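PDB 7EPK: signal recognition particle 54 kDa protein from Aeropyrum pernix, which is the SRP54 subunit of the signal recognition particle, combining a helical bundle, a P-loop GTPase-type domain and a signal-peptide-binding domain. Local coordinates for residues Leu100-Gln105 and Thr236-Ile241. Numbering follows the deposited sequence.
Sequences LLVGVQ and TPIGSI. With GDP (guanosine-5'-diphosphate), chain B.
Thr236 OG1 lies against the forked side chain of Val102 and is hydrogen-bonded to the carbonyl O of Phe232, one turn back in helix 225-235. The site belongs to the alpha/beta fold of P-loop NTPases. OG1 of Thr236 is 3.8 Å from Val102 CG1 and 4.1 Å from Val102 CG2. A chi1 of 59° places this OG1, rather than the CG2 methyl of Thr236, nearest the two methyls of Val102. The buried hydroxyl has its hydrogen-bond partner in the preceding helix; its approach to Val102 is van der Waals contact.

Strand 212-218 lies between strands 97-102 and 240-244, and all three run parallel. Helix 225-235 is the crossover helix of the parallel beta-alpha-beta unit formed with strands 212-218 and 240-244. Residues 236-239 lead from that helix into strand 240-244. The backbones of Leu100 and Val102 hydrogen-bond to strand 212-218. The two segments touch through their side chains.

Val102 CG2 also meets Ile238 CD1 at 3.8 Å. The Ile238 side chain is bent at chi2 (-51°), which carries CD1 to the valine. Two residues before Val102, Leu100 CD2 reaches the methyl CG2 of Thr236 at 4.2 Å.

Beyond Val102 the chain enters the probable Walker A loop. Gly103 has phi 140°, a conformation that suits glycine, and its carbonyl O is hydrogen-bonded to Lys109 NZ. Two residues on, Gln105 CG comes to 3.4 Å from O1B of the GDP beta-phosphate.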
ATOM      1  N   LEU A 100       0.098   3.450 -24.544  1.00 38.92           N
ATOM      2  CA  LEU A 100      -0.891   4.248 -25.311  1.00 36.14           C
ATOM      3  C   LEU A 100      -1.816   4.988 -24.349  1.00 37.42           C
ATOM      4  O   LEU A 100      -2.655   4.343 -23.710  1.00 44.53           O
ATOM      5  CB  LEU A 100      -1.684   3.328 -26.241  1.00 36.80           C
ATOM      6  CG  LEU A 100      -2.777   4.015 -27.068  1.00 36.95           C
ATOM      7  CD1 LEU A 100      -2.191   5.085 -27.966  1.00 36.42           C
ATOM      8  CD2 LEU A 100      -3.569   3.001 -27.890  1.00 36.47           C
ATOM      9  N   LEU A 101      -1.731   6.311 -24.322  1.00 40.57           N
ATOM     10  CA  LEU A 101      -2.729   7.187 -23.648  1.00 41.07           C
ATOM     11  C   LEU A 101      -4.066   7.201 -24.429  1.00 45.72           C
ATOM     12  O   LEU A 101      -4.075   7.169 -25.667  1.00 52.23           O
ATOM     13  CB  LEU A 101      -2.109   8.583 -23.520  1.00 36.63           C
ATOM     14  CG  LEU A 101      -1.255   8.799 -22.274  1.00 36.89           C
ATOM     15  CD1 LEU A 101      -0.554   7.520 -21.838  1.00 37.87           C
ATOM     16  CD2 LEU A 101      -0.256   9.917 -22.474  1.00 38.20           C
ATOM     17  N   VAL A 102      -5.189   7.185 -23.730  1.00 49.26           N
ATOM     18  CA  VAL A 102      -6.538   7.320 -24.347  1.00 54.40           C
ATOM     19  C   VAL A 102      -7.369   8.139 -23.364  1.00 60.30           C
ATOM     20  O   VAL A 102      -6.930   8.288 -22.217  1.00 51.49           O
ATOM     21  CB  VAL A 102      -7.189   5.964 -24.707  1.00 53.91           C
ATOM     22  CG1 VAL A 102      -6.352   5.174 -25.704  1.00 49.07           C
ATOM     23  CG2 VAL A 102      -7.496   5.099 -23.495  1.00 52.66           C
ATOM     24  N   GLY A 103      -8.485   8.702 -23.829  1.00 77.33           N
ATOM     25  CA  GLY A 103      -9.255   9.727 -23.096  1.00 74.78           C
ATOM     26  C   GLY A 103      -9.767  10.810 -24.027  1.00 69.10           C
ATOM     27  O   GLY A 103      -9.296  10.870 -25.161  1.00 57.92           O
ATOM     28  N   VAL A 104     -10.712  11.616 -23.532  1.00 76.01           N
ATOM     29  CA  VAL A 104     -11.355  12.763 -24.240  1.00 68.40           C
ATOM     30  C   VAL A 104     -10.567  14.039 -23.959  1.00 70.84           C
ATOM     31  O   VAL A 104     -10.051  14.219 -22.822  1.00 61.08           O
ATOM     32  CB  VAL A 104     -12.828  12.972 -23.836  1.00 64.27           C
ATOM     33  CG1 VAL A 104     -13.667  11.736 -24.099  1.00 63.62           C
ATOM     34  CG2 VAL A 104     -12.964  13.424 -22.389  1.00 64.05           C
ATOM     35  N   GLN A 105     -10.604  14.941 -24.942  1.00 76.86           N
ATOM     36  CA  GLN A 105      -9.828  16.200 -24.965  1.00 70.10           C
ATOM     37  C   GLN A 105     -10.173  16.971 -23.691  1.00 66.63           C
ATOM     38  O   GLN A 105     -11.286  16.801 -23.176  1.00 69.29           O
ATOM     39  CB  GLN A 105     -10.131  16.938 -26.267  1.00 74.03           C
ATOM     40  CG  GLN A 105      -9.261  18.169 -26.514  1.00 78.32           C
ATOM     41  CD  GLN A 105      -9.371  18.658 -27.942  1.00 73.68           C
ATOM     42  OE1 GLN A 105     -10.163  18.153 -28.739  1.00 67.60           O
ATOM     43  NE2 GLN A 105      -8.554  19.639 -28.283  1.00 72.47           N
ATOM     44  N   THR A 236      -9.891  -0.075 -27.065  1.00 68.70           N
ATOM     45  CA  THR A 236      -8.539  -0.372 -26.541  1.00 62.46           C
ATOM     46  C   THR A 236      -8.679  -0.807 -25.087  1.00 63.81           C
ATOM     47  O   THR A 236      -8.738   0.061 -24.203  1.00 60.93           O
ATOM     48  CB  THR A 236      -7.635   0.857 -26.674  1.00 57.84           C
ATOM     49  OG1 THR A 236      -8.263   1.895 -25.924  1.00 57.22           O
ATOM     50  CG2 THR A 236      -7.435   1.285 -28.111  1.00 57.35           C
ATOM     51  N   PRO A 237      -8.805  -2.138 -24.820  1.00 51.89           N
ATOM     52  CA  PRO A 237      -8.852  -2.658 -23.450  1.00 49.56           C
ATOM     53  C   PRO A 237      -7.930  -1.898 -22.488  1.00 51.57           C
ATOM     54  O   PRO A 237      -6.734  -1.927 -22.694  1.00 53.86           O
ATOM     55  CB  PRO A 237      -8.407  -4.113 -23.638  1.00 48.46           C
ATOM     56  CG  PRO A 237      -9.020  -4.478 -24.987  1.00 50.30           C
ATOM     57  CD  PRO A 237      -8.970  -3.206 -25.823  1.00 47.66           C
ATOM     58  N   ILE A 238      -8.515  -1.232 -21.490  1.00 48.78           N
ATOM     59  CA  ILE A 238      -7.776  -0.412 -20.491  1.00 51.56           C
ATOM     60  C   ILE A 238      -6.994  -1.326 -19.547  1.00 51.44           C
ATOM     61  O   ILE A 238      -7.573  -2.308 -19.058  1.00 56.97           O
ATOM     62  CB  ILE A 238      -8.722   0.462 -19.660  1.00 59.70           C
ATOM     63  CG1 ILE A 238      -9.655   1.329 -20.512  1.00 62.02           C
ATOM     64  CG2 ILE A 238      -7.899   1.269 -18.662  1.00 56.50           C
ATOM     65  CD1 ILE A 238      -8.957   2.128 -21.572  1.00 70.63           C
ATOM     66  N   GLY A 239      -5.752  -0.949 -19.251  1.00 49.46           N
ATOM     67  CA  GLY A 239      -4.842  -1.648 -18.330  1.00 47.04           C
ATOM     68  C   GLY A 239      -4.425  -0.726 -17.208  1.00 50.50           C
ATOM     69  O   GLY A 239      -4.015  -1.230 -16.154  1.00 57.39           O
ATOM     70  N   SER A 240      -4.540   0.586 -17.411  1.00 50.24           N
ATOM     71  CA  SER A 240      -4.201   1.609 -16.395  1.00 53.70           C
ATOM     72  C   SER A 240      -5.296   2.679 -16.331  1.00 59.67           C
ATOM     73  O   SER A 240      -6.017   2.858 -17.350  1.00 61.96           O
ATOM     74  CB  SER A 240      -2.859   2.205 -16.692  1.00 54.03           C
ATOM     75  OG  SER A 240      -1.842   1.311 -16.273  1.00 60.49           O
ATOM     76  N   ILE A 241      -5.428   3.352 -15.181  1.00 51.38           N
ATOM     77  CA  ILE A 241      -6.214   4.613 -15.058  1.00 47.48           C
ATOM     78  C   ILE A 241      -5.336   5.640 -14.366  1.00 47.96           C
ATOM     79  O   ILE A 241      -4.672   5.314 -13.373  1.00 46.93           O
ATOM     80  CB  ILE A 241      -7.552   4.425 -14.318  1.00 49.22           C
ATOM     81  CG1 ILE A 241      -8.518   3.581 -15.156  1.00 56.89           C
ATOM     82  CG2 ILE A 241      -8.156   5.772 -13.941  1.00 45.60           C
ATOM     83  CD1 ILE A 241      -9.775   3.161 -14.445  1.00 59.60           C
TER
HETATM   84  PB  GDP B 501      -5.828  16.922 -23.355  1.00 77.00           P
HETATM   85  O1B GDP B 501      -6.752  17.541 -24.381  1.00 73.14           O
HETATM   86  O2B GDP B 501      -6.449  15.677 -22.750  1.00 93.84           O
HETATM   87  O3B GDP B 501      -4.397  16.698 -23.817  1.00 83.72           O
HETATM   88  O3A GDP B 501      -5.659  17.945 -22.126  1.00 65.95           O
HETATM   89  PA  GDP B 501      -4.386  18.931 -21.895  1.00 68.27           P
HETATM   90  O1A GDP B 501      -4.326  19.815 -23.134  1.00 68.89           O
HETATM   91  O2A GDP B 501      -3.186  18.203 -21.337  1.00 56.23           O
HETATM   92  O5' GDP B 501      -4.804  19.881 -20.675  1.00 73.13           O
HETATM   93  C5' GDP B 501      -6.113  20.471 -20.571  1.00 73.71           C
HETATM   94  C4' GDP B 501      -6.114  21.342 -19.327  1.00 71.54           C
HETATM   95  O4' GDP B 501      -5.996  20.498 -18.173  1.00 75.53           O
HETATM   96  C3' GDP B 501      -4.903  22.269 -19.301  1.00 69.98           C
HETATM   97  O3' GDP B 501      -5.325  23.581 -18.944  1.00 65.19           O
HETATM   98  C2' GDP B 501      -3.953  21.666 -18.275  1.00 74.70           C
HETATM   99  O2' GDP B 501      -3.143  22.683 -17.669  1.00 74.91           O
HETATM  100  C1' GDP B 501      -4.932  20.969 -17.315  1.00 83.21           C
HETATM  101  N9  GDP B 501      -4.446  19.856 -16.413  1.00 87.59           N
HETATM  102  C8  GDP B 501      -3.967  18.646 -16.766  1.00 94.61           C
HETATM  103  N7  GDP B 501      -3.658  17.885 -15.679  1.00 95.88           N
HETATM  104  C5  GDP B 501      -3.971  18.606 -14.603  1.00 88.66           C
HETATM  105  C6  GDP B 501      -3.905  18.403 -13.154  1.00 98.96           C
HETATM  106  O6  GDP B 501      -3.455  17.341 -12.689  1.00100.68           O
HETATM  107  N1  GDP B 501      -4.307  19.395 -12.352  1.00117.86           N
HETATM  108  C2  GDP B 501      -4.776  20.564 -12.835  1.00118.86           C
HETATM  109  N2  GDP B 501      -5.177  21.519 -11.959  1.00122.22           N
HETATM  110  N3  GDP B 501      -4.867  20.820 -14.166  1.00110.83           N
HETATM  111  C4  GDP B 501      -4.483  19.892 -15.078  1.00 93.47           C